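Local coordinates for protein SAR-endolysin (Enterobacteria phage P1, PDB 1XJU) that hydrolyses the glycan strands of host peptidoglycan as a lysozyme, breaking down the cell wall so that mature phage particles are released, at residues A[142-145]-A[146-149]; A[50-53]-A[54-57]. All coordinates share one frame; numbering follows the deposited sequence.

Interaction 1: residues A[142-145]-A[146-149]; sequences RREK and ERQL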
loop_
_atom_site.group_PDB
_atom_site.type_symbol
_atom_site.label_atom_id
_atom_site.label_comp_id
_atom_site.label_asym_id
_atom_site.label_seq_id
_atom_site.Cartn_x
_atom_site.Cartn_y
_atom_site.Cartn_z
ATOM N N ARG A 142 -1.271 4.632 -9.288
ATOM C CA ARG A 142 -0.457 4.643 -8.083
ATOM C C ARG A 142 0.420 3.415 -8.043
ATOM O O ARG A 142 1.615 3.561 -7.756
ATOM C CB ARG A 142 -1.392 4.754 -6.889
ATOM C CG ARG A 142 -0.740 4.687 -5.552
ATOM C CD ARG A 142 0.315 5.729 -5.325
ATOM N NE ARG A 142 0.779 5.689 -3.897
ATOM C CZ ARG A 142 0.258 6.351 -2.864
ATOM N NH1 ARG A 142 -0.658 7.302 -3.091
ATOM N NH2 ARG A 142 0.724 6.202 -1.631
ATOM N N ARG A 143 -0.163 2.252 -8.198
ATOM C CA ARG A 143 0.619 1.000 -8.146
ATOM C C ARG A 143 1.708 0.975 -9.204
ATOM O O ARG A 143 2.817 0.481 -8.954
ATOM C CB ARG A 143 -0.268 -0.200 -8.295
ATOM C CG ARG A 143 -1.255 -0.445 -7.141
ATOM C CD ARG A 143 -0.671 -0.754 -5.803
ATOM N NE ARG A 143 -0.384 0.404 -4.998
ATOM C CZ ARG A 143 -1.309 1.056 -4.294
ATOM N NH1 ARG A 143 -0.958 2.043 -3.517
ATOM N NH2 ARG A 143 -2.589 0.714 -4.407
ATOM N N GLU A 144 1.417 1.481 -10.393
ATOM C CA GLU A 144 2.433 1.479 -11.470
ATOM C C GLU A 144 3.546 2.426 -11.165
ATOM O O GLU A 144 4.735 2.121 -11.400
ATOM C CB GLU A 144 1.766 1.749 -12.821
ATOM C CG GLU A 144 0.797 0.641 -13.211
ATOM C CD GLU A 144 -0.067 0.930 -14.423
ATOM O OE1 GLU A 144 -0.034 2.082 -14.888
ATOM O OE2 GLU A 144 -0.807 -0.002 -14.870
ATOM N N LYS A 145 3.264 3.571 -10.597
ATOM C CA LYS A 145 4.302 4.475 -10.202
ATOM C C LYS A 145 5.162 3.898 -9.054
ATOM O O LYS A 145 6.402 3.987 -9.070
ATOM C CB LYS A 145 3.735 5.826 -9.764
ATOM C CG LYS A 145 3.153 6.619 -10.884
ATOM C CD LYS A 145 2.558 7.904 -10.453
ATOM C CE LYS A 145 1.957 8.611 -11.664
ATOM N NZ LYS A 145 2.920 9.033 -12.714
ATOM N N GLU A 146 4.542 3.264 -8.082
ATOM C CA GLU A 146 5.303 2.560 -7.071
ATOM C C GLU A 146 6.170 1.476 -7.680
ATOM O O GLU A 146 7.345 1.322 -7.261
ATOM C CB GLU A 146 4.356 1.950 -6.008
ATOM C CG GLU A 146 3.638 2.949 -5.128
ATOM C CD GLU A 146 2.507 2.318 -4.380
ATOM O OE1 GLU A 146 1.862 3.085 -3.558
ATOM O OE2 GLU A 146 2.165 1.172 -4.660
ATOM N N ARG A 147 5.661 0.725 -8.628
ATOM C CA ARG A 147 6.423 -0.343 -9.262
ATOM C C ARG A 147 7.668 0.193 -9.937
ATOM O O ARG A 147 8.729 -0.397 -9.809
ATOM C CB ARG A 147 5.544 -1.109 -10.225
ATOM C CG ARG A 147 6.272 -2.077 -11.140
ATOM C CD ARG A 147 5.388 -2.705 -12.179
ATOM N NE ARG A 147 5.084 -1.720 -13.230
ATOM C CZ ARG A 147 4.082 -1.833 -14.127
ATOM N NH1 ARG A 147 3.855 -0.829 -14.969
ATOM N NH2 ARG A 147 3.294 -2.906 -14.178
ATOM N N GLN A 148 7.565 1.305 -10.623
ATOM C CA GLN A 148 8.747 1.847 -11.273
ATOM C C GLN A 148 9.779 2.303 -10.280
ATOM O O GLN A 148 10.991 2.084 -10.542
ATOM C CB GLN A 148 8.345 2.918 -12.237
ATOM C CG GLN A 148 7.506 2.339 -13.427
ATOM C CD GLN A 148 8.055 0.995 -14.064
ATOM O OE1 GLN A 148 7.432 -0.073 -13.921
ATOM N NE2 GLN A 148 9.216 1.062 -14.739
ATOM N N LEU A 149 9.368 2.905 -9.181
ATOM C CA LEU A 149 10.320 3.204 -8.131
ATOM C C LEU A 149 10.975 1.929 -7.595
ATOM O O LEU A 149 12.199 1.831 -7.499
ATOM C CB LEU A 149 9.652 3.958 -6.984
ATOM C CG LEU A 149 10.519 4.147 -5.754
ATOM C CD1 LEU A 149 11.800 4.933 -6.070
ATOM C CD2 LEU A 149 9.718 4.881 -4.655
#

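Interaction 2: residues A[50-53]-A[54-57]; sequences AADW and EKNI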
loop_
_atom_site.group_PDB
_atom_site.type_symbol
_atom_site.label_atom_id
_atom_site.label_comp_id
_atom_site.label_asym_id
_atom_site.label_seq_id
_atom_site.Cartn_x
_atom_site.Cartn_y
_atom_site.Cartn_z
ATOM N N ALA A 50 -4.309 14.429 9.648
ATOM C CA ALA A 50 -3.046 15.104 9.691
ATOM C C ALA A 50 -2.260 14.729 10.931
ATOM O O ALA A 50 -1.027 14.519 10.840
ATOM C CB ALA A 50 -3.263 16.606 9.669
ATOM N N ALA A 51 -2.921 14.607 12.087
ATOM C CA ALA A 51 -2.219 14.318 13.313
ATOM C C ALA A 51 -1.590 12.919 13.261
ATOM O O ALA A 51 -0.546 12.708 13.871
ATOM C CB ALA A 51 -3.181 14.385 14.473
ATOM N N ASP A 52 -2.258 11.988 12.582
ATOM C CA ASP A 52 -1.796 10.605 12.547
ATOM C C ASP A 52 -0.948 10.250 11.350
ATOM O O ASP A 52 -0.530 9.091 11.211
ATOM C CB ASP A 52 -3.014 9.711 12.610
ATOM C CG ASP A 52 -3.643 9.768 13.995
ATOM O OD1 ASP A 52 -4.710 9.178 14.177
ATOM O OD2 ASP A 52 -3.078 10.333 14.948
ATOM N N TRP A 53 -0.637 11.193 10.513
ATOM C CA TRP A 53 -0.028 10.913 9.215
ATOM C C TRP A 53 1.327 10.208 9.408
ATOM O O TRP A 53 1.571 9.138 8.826
ATOM C CB TRP A 53 0.142 12.215 8.461
ATOM C CG TRP A 53 0.535 12.043 7.037
ATOM C CD1 TRP A 53 1.770 12.044 6.457
ATOM C CD2 TRP A 53 -0.378 11.803 5.971
ATOM N NE1 TRP A 53 1.686 11.821 5.105
ATOM C CE2 TRP A 53 0.377 11.701 4.761
ATOM C CE3 TRP A 53 -1.788 11.734 5.884
ATOM C CZ2 TRP A 53 -0.229 11.519 3.520
ATOM C CZ3 TRP A 53 -2.368 11.572 4.671
ATOM C CH2 TRP A 53 -1.595 11.439 3.491
ATOM N N GLU A 54 2.211 10.813 10.216
ATOM C CA GLU A 54 3.538 10.221 10.440
ATOM C C GLU A 54 3.474 8.895 11.137
ATOM O O GLU A 54 4.240 7.979 10.792
ATOM C CB GLU A 54 4.432 11.192 11.218
ATOM C CG GLU A 54 4.806 12.354 10.364
ATOM C CD GLU A 54 5.647 11.906 9.177
ATOM O OE1 GLU A 54 6.434 10.946 9.318
ATOM O OE2 GLU A 54 5.455 12.463 8.126
ATOM N N LYS A 55 2.565 8.751 12.095
ATOM C CA LYS A 55 2.362 7.482 12.762
ATOM C C LYS A 55 1.971 6.438 11.735
ATOM O O LYS A 55 2.445 5.276 11.803
ATOM C CB LYS A 55 1.259 7.637 13.842
ATOM C CG LYS A 55 0.645 6.312 14.436
ATOM C CD LYS A 55 -0.773 6.475 15.103
ATOM C CE LYS A 55 -1.268 5.167 15.784
ATOM N NZ LYS A 55 -0.833 5.020 17.203
ATOM N N ASN A 56 1.139 6.820 10.788
ATOM C CA ASN A 56 0.696 5.854 9.802
ATOM C C ASN A 56 1.807 5.471 8.838
ATOM O O ASN A 56 1.868 4.312 8.407
ATOM C CB ASN A 56 -0.569 6.331 9.089
ATOM C CG ASN A 56 -1.817 6.135 9.930
ATOM O OD1 ASN A 56 -1.968 5.120 10.605
ATOM N ND2 ASN A 56 -2.762 7.075 9.829
ATOM N N ILE A 57 2.698 6.378 8.528
ATOM C CA ILE A 57 3.910 6.016 7.760
ATOM C C ILE A 57 4.747 5.016 8.550
ATOM O O ILE A 57 5.190 4.007 7.982
ATOM C CB ILE A 57 4.706 7.226 7.352
ATOM C CG1 ILE A 57 3.890 8.092 6.385
ATOM C CG2 ILE A 57 6.028 6.805 6.660
ATOM C CD1 ILE A 57 4.536 9.395 5.996
HETATM O O HOH W 1 1.642 13.463 11.513
HETATM O O HOH W 2 1.744 11.048 13.594
#

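Interaction 1: residues A[142-145]-A[146-149]
A salt-bridge network runs along one side of helix 137-151, where Arg142 and Arg143 both bond the carboxylate of Glu146. Arg143 grips it side-on with two nitrogens. Its NE lies 2.7 Å from Glu146 OE2, and its NH1 lies 3.0 Å from Glu146 OE1. Both bonds are nearly straight and come from the syn side, though the donors lie somewhat out of the carboxylate plane. Bends at chi2 (-64°) and chi3 (88°) fold the Arg143 chain back so that it lies alongside Glu146. Arg142 arrives differently. Its guanidinium plane stands 84° from the carboxylate, and its NE meets Glu146 OE1 at 2.8 Å from above the carboxylate plane. This bond is more bent. Arg142 NE and Arg143 NH1 reach OE1 from the same face, and Ser83 OG bonds this oxygen as well. The two arginines would be expected to stabilise the buried carboxylate in its charged form. Further along, Arg147 NH1 sits 3.8 Å from Glu144 CG, which lies over a face of the guanidinium. Arg142 also bonds Ser83, and Arg143 bonds Asn87 and the carbonyl of Phe128. The network thus ties helix 137-151 to helix 75-88 and to the loop at Phe128, while Leu9 of helix 4-10 touches Glu146.

Interaction 2: residues A[50-53]-A[54-57]
Trp53 and Ile57 stand one turn apart in helix 46-67, beside a kink where two waters enter the backbone. With CG anti to the backbone N (chi1 -170°), the Trp53 indole lies beside its own carbonyl carbon and reaches the Ile57 methyl one turn on. Its CB lies close to the next peptide, 3.1 Å from Glu54 N. CG is farther from that same nitrogen. CD1 is the first ring atom to meet Ile57, at 3.9 Å from its CD1 methyl. NE1 lies 3.8 Å from the same Ile57 CD1, so the methyl rests against the pyrrole part of the indole, at an oblique angle. NE1 also makes a weak hydrogen bond to the carbonyl of Gly11. The indole also packs edge-to-face with Phe86 and touches Ala13 and Cys16 of helix 13-18, while Ile10 touches both Trp53 and Ile57.

Backbone bonds carry much of the rest. Asn56 N bonds Asp52 O at 2.8 Å, and Ile57 N bonds Trp53 O at 3.0 Å. The turn before is opened. One water donates to Ala50 O and accepts from Glu54 N. A second donates to Ala51 O and accepts from Lys55 N at 2.9 Å.

The chemistry is therefore divided. The water bridges replace two direct helix bonds, so the peptide groups keep polar partners although the helix bends. The buried Trp53 and Ile57 form an apolar contact near the active site, with the Trp53 side chain about 6 Å from that of Cys23 and about 7 Å from that of Glu14.

Interaction 2 comes first along the chain, on helix 46-67, and interaction 1 follows on helix 137-151, near the end of the chain. Their centres are 22 Å apart. Their nearest atoms stay about 7 Å from each other, so they do not touch. Helices 75-88 and 4-10 connect them indirectly, because side chains of both interactions rest on each. Interaction 1 uses polar residues of helix 75-88, and interaction 2 uses Phe86 of the same helix. The side chains of Arg142 and Trp53 both come within about 8 Å of that of Cys23. A salt-bridge network and an apolar contact thus lie near the active site of this secreted, inactive form.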